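Local structure of putative cell surface protein (Streptococcus pyogenes, 4OFQ) at residues 261-266 against 300-305. The protein is a streptococcal cell-surface adhesin of the antigen I/II family, whose C-terminal region of beta-sandwich domains probably helps present the adhesive parts of the molecule. Sequence-based numbering, arbitrary orientation.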
ATOM      1  N   ILE A 261       7.831  -0.695 -21.646  1.00 18.03           N
ATOM      2  CA  ILE A 261       8.408  -1.200 -20.400  1.00 17.77           C
ATOM      3  C   ILE A 261       9.927  -1.037 -20.415  1.00 18.61           C
ATOM      4  O   ILE A 261      10.599  -1.540 -21.312  1.00 24.66           O
ATOM      5  CB  ILE A 261       8.056  -2.692 -20.176  1.00 18.29           C
ATOM      6  CG1 ILE A 261       6.536  -2.884 -20.148  1.00 16.88           C
ATOM      7  CG2 ILE A 261       8.684  -3.220 -18.876  1.00 13.97           C
ATOM      8  CD1 ILE A 261       6.099  -4.329 -20.350  1.00 17.45           C
ATOM      9  N   THR A 262      10.469  -0.331 -19.426  1.00 16.49           N
ATOM     10  CA  THR A 262      11.917  -0.139 -19.348  1.00 24.30           C
ATOM     11  C   THR A 262      12.495  -1.040 -18.269  1.00 25.72           C
ATOM     12  O   THR A 262      11.959  -1.100 -17.165  1.00 19.09           O
ATOM     13  CB  THR A 262      12.286   1.333 -19.064  1.00 23.11           C
ATOM     14  OG1 THR A 262      11.810   2.157 -20.136  1.00 22.08           O
ATOM     15  CG2 THR A 262      13.798   1.506 -18.922  1.00 25.01           C
ATOM     16  N   LEU A 263      13.569  -1.754 -18.603  1.00 20.94           N
ATOM     17  CA  LEU A 263      14.205  -2.677 -17.667  1.00 22.66           C
ATOM     18  C   LEU A 263      15.433  -2.028 -17.046  1.00 25.20           C
ATOM     19  O   LEU A 263      15.828  -0.939 -17.455  1.00 27.61           O
ATOM     20  CB  LEU A 263      14.580  -3.986 -18.356  1.00 22.48           C
ATOM     21  CG  LEU A 263      13.390  -4.666 -19.031  1.00 19.29           C
ATOM     22  CD1 LEU A 263      13.801  -5.987 -19.641  1.00 25.03           C
ATOM     23  CD2 LEU A 263      12.240  -4.862 -18.029  1.00 16.55           C
ATOM     24  N   SER A 264      16.025  -2.691 -16.056  1.00 22.84           N
ATOM     25  CA  SER A 264      17.126  -2.103 -15.294  1.00 24.67           C
ATOM     26  C   SER A 264      18.395  -1.952 -16.129  1.00 29.34           C
ATOM     27  O   SER A 264      19.238  -1.096 -15.834  1.00 28.83           O
ATOM     28  CB  SER A 264      17.410  -2.926 -14.036  1.00 30.54           C
ATOM     29  OG  SER A 264      17.475  -4.306 -14.356  1.00 32.12           O
ATOM     30  N   ASP A 265      18.526  -2.772 -17.167  1.00 29.11           N
ATOM     31  CA  ASP A 265      19.678  -2.681 -18.059  1.00 32.35           C
ATOM     32  C   ASP A 265      19.551  -1.532 -19.054  1.00 33.71           C
ATOM     33  O   ASP A 265      20.436  -1.319 -19.881  1.00 31.09           O
ATOM     34  CB  ASP A 265      19.935  -4.004 -18.793  1.00 36.48           C
ATOM     35  CG  ASP A 265      18.781  -4.428 -19.690  1.00 42.02           C
ATOM     36  OD1 ASP A 265      17.835  -3.641 -19.903  1.00 37.40           O
ATOM     37  OD2 ASP A 265      18.834  -5.568 -20.198  1.00 45.36           O
ATOM     38  N   GLY A 266      18.444  -0.801 -18.975  1.00 29.17           N
ATOM     39  CA  GLY A 266      18.209   0.325 -19.860  1.00 31.00           C
ATOM     40  C   GLY A 266      17.447  -0.023 -21.129  1.00 33.72           C
ATOM     41  O   GLY A 266      17.039   0.868 -21.874  1.00 35.35           O
ATOM     42  N   ALA A 300      11.382  -8.517 -11.644  1.00 15.87           N
ATOM     43  CA  ALA A 300      12.365  -7.846 -10.801  1.00 20.29           C
ATOM     44  C   ALA A 300      13.217  -6.820 -11.560  1.00 24.17           C
ATOM     45  O   ALA A 300      13.864  -5.961 -10.950  1.00 20.17           O
ATOM     46  CB  ALA A 300      13.248  -8.869 -10.091  1.00 21.24           C
ATOM     47  N   LYS A 301      13.209  -6.905 -12.887  1.00 23.45           N
ATOM     48  CA  LYS A 301      14.021  -6.018 -13.712  1.00 20.84           C
ATOM     49  C   LYS A 301      13.302  -4.737 -14.155  1.00 21.54           C
ATOM     50  O   LYS A 301      13.937  -3.837 -14.702  1.00 21.34           O
ATOM     51  CB  LYS A 301      14.552  -6.776 -14.938  1.00 26.14           C
ATOM     52  CG  LYS A 301      15.480  -7.937 -14.585  1.00 24.73           C
ATOM     53  CD  LYS A 301      15.918  -8.688 -15.831  1.00 34.94           C
ATOM     54  CE  LYS A 301      17.035  -9.674 -15.519  1.00 38.64           C
ATOM     55  NZ  LYS A 301      17.539 -10.322 -16.760  1.00 42.71           N
ATOM     56  N   VAL A 302      11.989  -4.652 -13.929  1.00 17.04           N
ATOM     57  CA  VAL A 302      11.230  -3.467 -14.328  1.00 15.06           C
ATOM     58  C   VAL A 302      11.513  -2.332 -13.344  1.00 20.03           C
ATOM     59  O   VAL A 302      11.314  -2.486 -12.147  1.00 17.96           O
ATOM     60  CB  VAL A 302       9.707  -3.761 -14.410  1.00 16.17           C
ATOM     61  CG1 VAL A 302       8.926  -2.516 -14.847  1.00 14.41           C
ATOM     62  CG2 VAL A 302       9.445  -4.900 -15.377  1.00 14.44           C
ATOM     63  N   VAL A 303      11.991  -1.195 -13.840  1.00 21.31           N
ATOM     64  CA  VAL A 303      12.340  -0.088 -12.947  1.00 21.46           C
ATOM     65  C   VAL A 303      11.113   0.687 -12.453  1.00 15.96           C
ATOM     66  O   VAL A 303      10.047   0.620 -13.055  1.00 15.65           O
ATOM     67  CB  VAL A 303      13.385   0.855 -13.592  1.00 24.19           C
ATOM     68  CG1 VAL A 303      14.676   0.097 -13.840  1.00 24.20           C
ATOM     69  CG2 VAL A 303      12.859   1.449 -14.891  1.00 18.69           C
ATOM     70  N   ARG A 304      11.250   1.418 -11.350  1.00 16.43           N
ATOM     71  CA  ARG A 304      10.099   2.120 -10.784  1.00 18.19           C
ATOM     72  C   ARG A 304       9.647   3.309 -11.606  1.00 21.16           C
ATOM     73  O   ARG A 304       8.500   3.736 -11.509  1.00 23.21           O
ATOM     74  CB  ARG A 304      10.382   2.581  -9.357  1.00 26.76           C
ATOM     75  CG  ARG A 304       9.900   1.606  -8.349  1.00 27.68           C
ATOM     76  CD  ARG A 304      10.133   2.100  -6.959  1.00 22.71           C
ATOM     77  NE  ARG A 304      10.564   0.992  -6.129  1.00 17.20           N
ATOM     78  CZ  ARG A 304      10.803   1.089  -4.831  1.00 19.17           C
ATOM     79  NH1 ARG A 304      10.632   2.252  -4.205  1.00 20.33           N
ATOM     80  NH2 ARG A 304      11.202   0.016  -4.162  1.00 20.35           N
ATOM     81  N   SER A 305      10.546   3.850 -12.415  1.00 20.29           N
ATOM     82  CA  SER A 305      10.189   4.966 -13.272  1.00 19.35           C
ATOM     83  C   SER A 305       9.480   4.496 -14.541  1.00 23.23           C
ATOM     84  O   SER A 305       9.191   5.305 -15.431  1.00 24.50           O
ATOM     85  CB  SER A 305      11.436   5.764 -13.642  1.00 26.83           C
ATOM     86  OG  SER A 305      12.434   4.891 -14.118  1.00 26.30           O
TER
HETATM   87  O   HOH W   1      18.307  -8.622 -18.776  1.00 42.90           O
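The flat groups that meet here are peptides: Thr262 O meets Val303 N and Ser264 N meets Lys301 O, flanking a single beta bridge between Leu263 and Val302. It ties the beta hairpin of strands 261-262 and 268-269 to the loop that follows helix 296-299, at the margin of the C-terminal beta-sandwich region. Val303 N gives a nearly straight but long, weak bond to Thr262 O (3.3 Å, 168°). Ser264 N lies closer to Lys301 O, at 2.7 Å, yet the N-H...O angle is only 119°, so this bond too is weak; the same oxygen also takes a CA-H contact from Leu263.

Apolar branches cover the two sides of the bridge. On one, Val302 CG2 touches both Leu263 CD2 (3.9 Å) and Ile261 CG2. Ile261 also touches Phe308. On the other, Val303 turns its CB toward 261-266: CG1, anti to the carbonyl carbon (chi1 -63°), rests on Ser264 CA at 3.6 Å, while CG2 lies beside Thr262 O and reaches Thr262 CG2. Thr262 N is held by Ser306 OG, just after 300-305. Leu263 to Gly266 form a type I turn, closed by Gly266 N bonding to Leu263 O. Alongside this turn the extended Lys301 chain carries NZ to a water that accepts its bond at 2.7 Å and donates a weak one to Asp265 OD2.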